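Local coordinates for protein ribonucleoside-diphosphate reductase (Pseudomonas aeruginosa, PDB 5IM3) that probably reduces ribonucleoside diphosphates to the corresponding deoxyribonucleotides for DNA synthesis, as an allosterically regulated enzyme that binds dATP, at residues A[488-493]-A[499-504]; A[492-497]-A[523-528]. One frame throughout, in Å; residues are numbered along the deposited sequence.

Contact 1 of 2, residues A[488-493]-A[499-504]; sequences PDLFMK and GSWTLF
The edge of F491 meets the face of W501 in a buried, wholly apolar contact between the first turn of helix 489-496 and strand 500-504 of the barrel domain. The two rings form a T-shaped pair: their planes stand at 71°, and the centroid of the F491 ring lies 4.9 Å from that of the five-membered ring of W501. CD1 of F491 is the atom that makes the touch, 3.7 Å from CD2 of W501 and above the middle of the indole. The other half of the same face is used as well, since CB of F491 lies 3.9 Å from the centroid of the six-membered ring, a CH-pi contact. CB of W501 points toward the helix, and chi1 of -178° sets the indole beside the carbonyl carbon, with its face to F491. More loosely, CG of L490 approaches CZ3 of W501 at 4.2 Å, and CG of P488, the N-cap residue, adds a marginal touch at CH2. The indole also stacks with Y524 of helix 517-532, while its NE1 donates to the carbonyl oxygen of T456. F491 in turn packs on L547, W548 and M551 of helix 544-558. The result is a small aromatic core where helix 489-496 is followed, after a short turn, by strand 500-504, which pairs with 539-543 in a two-stranded antiparallel sheet beside the main barrel sheet.

Contact 2 of 2, residues A[492-497]-A[523-528]; sequences MKRVFD and RYEYYE
R494 reaches from helix 489-496 to E528 on helix 517-532 and grips its carboxylate end-on, one nitrogen to each oxygen. NH1 donates to OE2 of E528 at 2.8 Å, and NH2 donates to OE1 of E528 at 2.9 Å, both bonds fairly straight. The two flat groups are nearly coplanar, only 6° apart. OE1 accepts through its syn lone pair; OE2 is also met on the syn side, with its donor 17° out of the carboxylate plane. Such a paired bridge holds the two groups in nearly one plane and restricts rotation of the guanidinium. NH1 has a second acceptor, the backbone carbonyl of S500, so the arginine ties strand 500-504 to the helix pair as well. This is a bidentate salt bridge within a three-residue network, spanning helices whose local axes stay 14.6 Å apart and run at 68° to each other; long side chains rather than close helix packing join them. A bend at chi2 of R494 followed by an extended chi3 directs the guanidinium at E528. E525 supplies the weaker arm: its OE2 is 3.9 Å from NH2 of R494, a long ion pair, and its CG sits near the guanidinium edge. This second carboxylate probably adds to the electrostatic pull on the guanidinium. The ring edge of Y524 also comes near NH1, at CE2, while OH of Y524 is hydrogen-bonded to the carbonyl oxygen of T502. On the residue preceding R494, NZ of K493 forms its own salt bridge with OE1 of E521.

Overall arrangement
The centres of contacts 1 and 2 lie only about 4 Å apart, on one side of the chain's centre and away from the annotated nucleotide sites. Both start from helix 489-496, with M492 and K493 common to their segments; strand 500-504 comes next in the chain, followed by helix 517-532. Contact 1 thus joins the helix to its immediate successor, and contact 2 joins it to the element after that. They touch directly: N of G499 probably hydrogen-bonds to O of R494, and OG1 of T502 packs on CG of E528. Together, a buried aromatic half and a more exposed ionic half make one helix-strand-helix unit in the barrel domain, roughly 36 to 39 Å from the centre of the chain.

Contact 1 of 2, residues A[488-493]-A[499-504]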
loop_
_atom_site.group_PDB
_atom_site.type_symbol
_atom_site.label_atom_id
_atom_site.label_comp_id
_atom_site.label_asym_id
_atom_site.label_seq_id
_atom_site.Cartn_x
_atom_site.Cartn_y
_atom_site.Cartn_z
ATOM N N PRO A 488 -3.462 20.846 29.942
ATOM C CA PRO A 488 -3.223 20.764 31.388
ATOM C C PRO A 488 -2.330 19.584 31.736
ATOM O O PRO A 488 -2.308 18.564 31.044
ATOM C CB PRO A 488 -4.629 20.584 31.978
ATOM C CG PRO A 488 -5.588 20.854 30.852
ATOM C CD PRO A 488 -4.858 20.526 29.600
ATOM N N ASP A 489 -1.592 19.734 32.841
ATOM C CA ASP A 489 -0.738 18.649 33.316
ATOM C C ASP A 489 -1.533 17.366 33.510
ATOM O O ASP A 489 -1.027 16.268 33.248
ATOM C CB ASP A 489 -0.060 19.050 34.629
ATOM C CG ASP A 489 1.177 19.902 34.417
ATOM O OD1 ASP A 489 1.422 20.332 33.271
ATOM O OD2 ASP A 489 1.904 20.144 35.402
ATOM N N LEU A 490 -2.781 17.484 33.969
ATOM C CA LEU A 490 -3.568 16.299 34.288
ATOM C C LEU A 490 -3.765 15.421 33.060
ATOM O O LEU A 490 -3.763 14.191 33.166
ATOM C CB LEU A 490 -4.918 16.710 34.876
ATOM C CG LEU A 490 -5.803 15.582 35.402
ATOM C CD1 LEU A 490 -5.135 14.864 36.559
ATOM C CD2 LEU A 490 -7.149 16.134 35.828
ATOM N N PHE A 491 -3.934 16.031 31.886
ATOM C CA PHE A 491 -4.087 15.238 30.671
ATOM C C PHE A 491 -2.845 14.396 30.417
ATOM O O PHE A 491 -2.940 13.193 30.148
ATOM C CB PHE A 491 -4.378 16.137 29.471
ATOM C CG PHE A 491 -4.372 15.402 28.158
ATOM C CD1 PHE A 491 -5.448 14.612 27.784
ATOM C CD2 PHE A 491 -3.286 15.489 27.305
ATOM C CE1 PHE A 491 -5.441 13.927 26.580
ATOM C CE2 PHE A 491 -3.274 14.804 26.099
ATOM C CZ PHE A 491 -4.355 14.025 25.737
ATOM N N MET A 492 -1.664 15.015 30.496
ATOM C CA MET A 492 -0.426 14.263 30.327
ATOM C C MET A 492 -0.292 13.180 31.390
ATOM O O MET A 492 0.193 12.080 31.106
ATOM C CB MET A 492 0.773 15.208 30.374
ATOM C CG MET A 492 0.765 16.294 29.305
ATOM S SD MET A 492 0.745 15.657 27.621
ATOM C CE MET A 492 2.251 14.680 27.599
ATOM N N LYS A 493 -0.709 13.476 32.625
ATOM C CA LYS A 493 -0.719 12.450 33.663
ATOM C C LYS A 493 -1.567 11.255 33.243
ATOM O O LYS A 493 -1.179 10.101 33.460
ATOM C CB LYS A 493 -1.238 13.030 34.979
ATOM C CG LYS A 493 -0.284 13.986 35.678
ATOM C CD LYS A 493 -0.853 14.419 37.023
ATOM C CE LYS A 493 0.101 15.325 37.787
ATOM N NZ LYS A 493 -0.455 15.726 39.111
ATOM N N GLY A 499 -4.849 6.513 31.566
ATOM C CA GLY A 499 -6.128 6.833 32.161
ATOM C C GLY A 499 -7.121 7.380 31.150
ATOM O O GLY A 499 -6.835 7.538 29.964
ATOM N N SER A 500 -8.317 7.673 31.651
ATOM C CA SER A 500 -9.384 8.219 30.831
ATOM C C SER A 500 -9.343 9.747 30.859
ATOM O O SER A 500 -8.542 10.364 31.568
ATOM C CB SER A 500 -10.736 7.701 31.312
ATOM O OG SER A 500 -10.982 8.120 32.644
ATOM N N TRP A 501 -10.227 10.367 30.082
ATOM C CA TRP A 501 -10.242 11.817 29.930
ATOM C C TRP A 501 -11.631 12.228 29.470
ATOM O O TRP A 501 -12.143 11.680 28.489
ATOM C CB TRP A 501 -9.171 12.263 28.924
ATOM C CG TRP A 501 -9.059 13.745 28.731
ATOM C CD1 TRP A 501 -9.393 14.452 27.613
ATOM C CD2 TRP A 501 -8.568 14.702 29.679
ATOM N NE1 TRP A 501 -9.143 15.789 27.806
ATOM C CE2 TRP A 501 -8.636 15.969 29.066
ATOM C CE3 TRP A 501 -8.080 14.612 30.985
ATOM C CZ2 TRP A 501 -8.235 17.136 29.715
ATOM C CZ3 TRP A 501 -7.680 15.775 31.629
ATOM C CH2 TRP A 501 -7.761 17.018 30.993
ATOM N N THR A 502 -12.236 13.177 30.176
ATOM C CA THR A 502 -13.610 13.590 29.920
ATOM C C THR A 502 -13.633 14.976 29.289
ATOM O O THR A 502 -12.963 15.896 29.768
ATOM C CB THR A 502 -14.434 13.589 31.211
ATOM O OG1 THR A 502 -14.400 12.283 31.800
ATOM C CG2 THR A 502 -15.881 13.973 30.927
ATOM N N LEU A 503 -14.409 15.119 28.220
ATOM C CA LEU A 503 -14.593 16.396 27.551
ATOM C C LEU A 503 -15.854 17.077 28.070
ATOM O O LEU A 503 -16.890 16.431 28.258
ATOM C CB LEU A 503 -14.684 16.209 26.033
ATOM C CG LEU A 503 -13.600 15.331 25.399
ATOM C CD1 LEU A 503 -13.741 15.305 23.883
ATOM C CD2 LEU A 503 -12.215 15.807 25.798
ATOM N N PHE A 504 -15.754 18.383 28.310
ATOM C CA PHE A 504 -16.853 19.184 28.826
ATOM C C PHE A 504 -17.033 20.422 27.960
ATOM O O PHE A 504 -16.104 20.875 27.285
ATOM C CB PHE A 504 -16.611 19.650 30.271
ATOM C CG PHE A 504 -16.419 18.538 31.259
ATOM C CD1 PHE A 504 -17.507 17.850 31.769
ATOM C CD2 PHE A 504 -15.153 18.208 31.709
ATOM C CE1 PHE A 504 -17.330 16.839 32.693
ATOM C CE2 PHE A 504 -14.969 17.195 32.629
ATOM C CZ PHE A 504 -16.058 16.513 33.125
#

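Contact 2 of 2, residues A[492-497]-A[523-528]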
loop_
_atom_site.group_PDB
_atom_site.type_symbol
_atom_site.label_atom_id
_atom_site.label_comp_id
_atom_site.label_asym_id
_atom_site.label_seq_id
_atom_site.Cartn_x
_atom_site.Cartn_y
_atom_site.Cartn_z
ATOM N N MET A 492 -1.664 15.015 30.496
ATOM C CA MET A 492 -0.426 14.263 30.327
ATOM C C MET A 492 -0.292 13.180 31.390
ATOM O O MET A 492 0.193 12.080 31.106
ATOM C CB MET A 492 0.773 15.208 30.374
ATOM C CG MET A 492 0.765 16.294 29.305
ATOM S SD MET A 492 0.745 15.657 27.621
ATOM C CE MET A 492 2.251 14.680 27.599
ATOM N N LYS A 493 -0.709 13.476 32.625
ATOM C CA LYS A 493 -0.719 12.450 33.663
ATOM C C LYS A 493 -1.567 11.255 33.243
ATOM O O LYS A 493 -1.179 10.101 33.460
ATOM C CB LYS A 493 -1.238 13.030 34.979
ATOM C CG LYS A 493 -0.284 13.986 35.678
ATOM C CD LYS A 493 -0.853 14.419 37.023
ATOM C CE LYS A 493 0.101 15.325 37.787
ATOM N NZ LYS A 493 -0.455 15.726 39.111
ATOM N N ARG A 494 -2.731 11.513 32.641
ATOM C CA ARG A 494 -3.594 10.423 32.201
ATOM C C ARG A 494 -2.985 9.668 31.025
ATOM O O ARG A 494 -3.217 8.464 30.876
ATOM C CB ARG A 494 -4.977 10.967 31.835
ATOM C CG ARG A 494 -5.721 11.617 32.997
ATOM C CD ARG A 494 -6.264 10.585 33.978
ATOM N NE ARG A 494 -6.895 11.207 35.143
ATOM C CZ ARG A 494 -8.151 11.644 35.177
ATOM N NH1 ARG A 494 -8.931 11.539 34.108
ATOM N NH2 ARG A 494 -8.630 12.194 36.284
ATOM N N VAL A 495 -2.204 10.349 30.186
ATOM C CA VAL A 495 -1.484 9.661 29.119
ATOM C C VAL A 495 -0.427 8.735 29.711
ATOM O O VAL A 495 -0.358 7.546 29.379
ATOM C CB VAL A 495 -0.859 10.683 28.150
ATOM C CG1 VAL A 495 0.043 9.984 27.133
ATOM C CG2 VAL A 495 -1.947 11.481 27.437
ATOM N N PHE A 496 0.413 9.272 30.601
ATOM C CA PHE A 496 1.458 8.468 31.225
ATOM C C PHE A 496 0.884 7.254 31.942
ATOM O O PHE A 496 1.523 6.197 31.976
ATOM C CB PHE A 496 2.256 9.326 32.208
ATOM C CG PHE A 496 3.360 10.123 31.569
ATOM C CD1 PHE A 496 3.104 10.949 30.486
ATOM C CD2 PHE A 496 4.652 10.062 32.066
ATOM C CE1 PHE A 496 4.120 11.685 29.901
ATOM C CE2 PHE A 496 5.668 10.797 31.488
ATOM C CZ PHE A 496 5.404 11.608 30.406
ATOM N N ASP A 497 -0.312 7.383 32.515
ATOM C CA ASP A 497 -0.918 6.334 33.324
ATOM C C ASP A 497 -2.010 5.566 32.586
ATOM O O ASP A 497 -2.713 4.764 33.208
ATOM C CB ASP A 497 -1.486 6.938 34.611
ATOM C CG ASP A 497 -0.441 7.686 35.416
ATOM O OD1 ASP A 497 0.755 7.345 35.310
ATOM O OD2 ASP A 497 -0.814 8.615 36.160
ATOM N N ARG A 523 -10.758 20.191 41.082
ATOM C CA ARG A 523 -12.034 20.619 40.525
ATOM C C ARG A 523 -12.395 19.800 39.293
ATOM O O ARG A 523 -13.569 19.486 39.072
ATOM C CB ARG A 523 -11.984 22.112 40.190
ATOM C CG ARG A 523 -13.334 22.732 39.835
ATOM C CD ARG A 523 -14.318 22.625 40.984
ATOM N NE ARG A 523 -15.578 23.301 40.698
ATOM C CZ ARG A 523 -16.665 23.198 41.454
ATOM N NH1 ARG A 523 -16.644 22.446 42.546
ATOM N NH2 ARG A 523 -17.774 23.849 41.122
ATOM N N TYR A 524 -11.397 19.436 38.484
ATOM C CA TYR A 524 -11.670 18.636 37.296
ATOM C C TYR A 524 -12.152 17.241 37.670
ATOM O O TYR A 524 -13.074 16.710 37.043
ATOM C CB TYR A 524 -10.425 18.541 36.417
ATOM C CG TYR A 524 -10.647 17.703 35.181
ATOM C CD1 TYR A 524 -11.026 18.289 33.982
ATOM C CD2 TYR A 524 -10.493 16.320 35.216
ATOM C CE1 TYR A 524 -11.237 17.523 32.853
ATOM C CE2 TYR A 524 -10.705 15.550 34.096
ATOM C CZ TYR A 524 -11.077 16.154 32.915
ATOM O OH TYR A 524 -11.285 15.386 31.794
ATOM N N GLU A 525 -11.519 16.618 38.666
ATOM C CA GLU A 525 -11.962 15.300 39.103
ATOM C C GLU A 525 -13.346 15.363 39.740
ATOM O O GLU A 525 -14.111 14.397 39.651
ATOM C CB GLU A 525 -10.939 14.700 40.068
ATOM C CG GLU A 525 -9.637 14.278 39.389
ATOM C CD GLU A 525 -8.603 13.738 40.360
ATOM O OE1 GLU A 525 -8.829 13.821 41.586
ATOM O OE2 GLU A 525 -7.561 13.229 39.895
ATOM N N TYR A 526 -13.688 16.492 40.366
ATOM C CA TYR A 526 -15.040 16.679 40.885
ATOM C C TYR A 526 -16.060 16.673 39.753
ATOM O O TYR A 526 -17.081 15.981 39.823
ATOM C CB TYR A 526 -15.111 17.985 41.681
ATOM C CG TYR A 526 -16.511 18.471 41.989
ATOM C CD1 TYR A 526 -17.186 18.040 43.124
ATOM C CD2 TYR A 526 -17.150 19.375 41.151
ATOM C CE1 TYR A 526 -18.464 18.488 43.410
ATOM C CE2 TYR A 526 -18.426 19.829 41.428
ATOM C CZ TYR A 526 -19.077 19.385 42.560
ATOM O OH TYR A 526 -20.348 19.839 42.838
ATOM N N TYR A 527 -15.794 17.435 38.689
ATOM C CA TYR A 527 -16.684 17.423 37.535
ATOM C C TYR A 527 -16.698 16.060 36.860
ATOM O O TYR A 527 -17.741 15.627 36.357
ATOM C CB TYR A 527 -16.266 18.506 36.536
ATOM C CG TYR A 527 -16.626 19.913 36.963
ATOM C CD1 TYR A 527 -17.889 20.209 37.463
ATOM C CD2 TYR A 527 -15.700 20.947 36.873
ATOM C CE1 TYR A 527 -18.220 21.487 37.855
ATOM C CE2 TYR A 527 -16.026 22.232 37.264
ATOM C CZ TYR A 527 -17.287 22.495 37.753
ATOM O OH TYR A 527 -17.615 23.770 38.145
ATOM N N GLU A 528 -15.555 15.371 36.845
ATOM C CA GLU A 528 -15.488 14.044 36.243
ATOM C C GLU A 528 -16.408 13.073 36.973
ATOM O O GLU A 528 -17.163 12.323 36.346
ATOM C CB GLU A 528 -14.042 13.541 36.261
ATOM C CG GLU A 528 -13.550 12.975 34.938
ATOM C CD GLU A 528 -12.139 12.415 35.031
ATOM O OE1 GLU A 528 -11.483 12.616 36.076
ATOM O OE2 GLU A 528 -11.689 11.769 34.059
#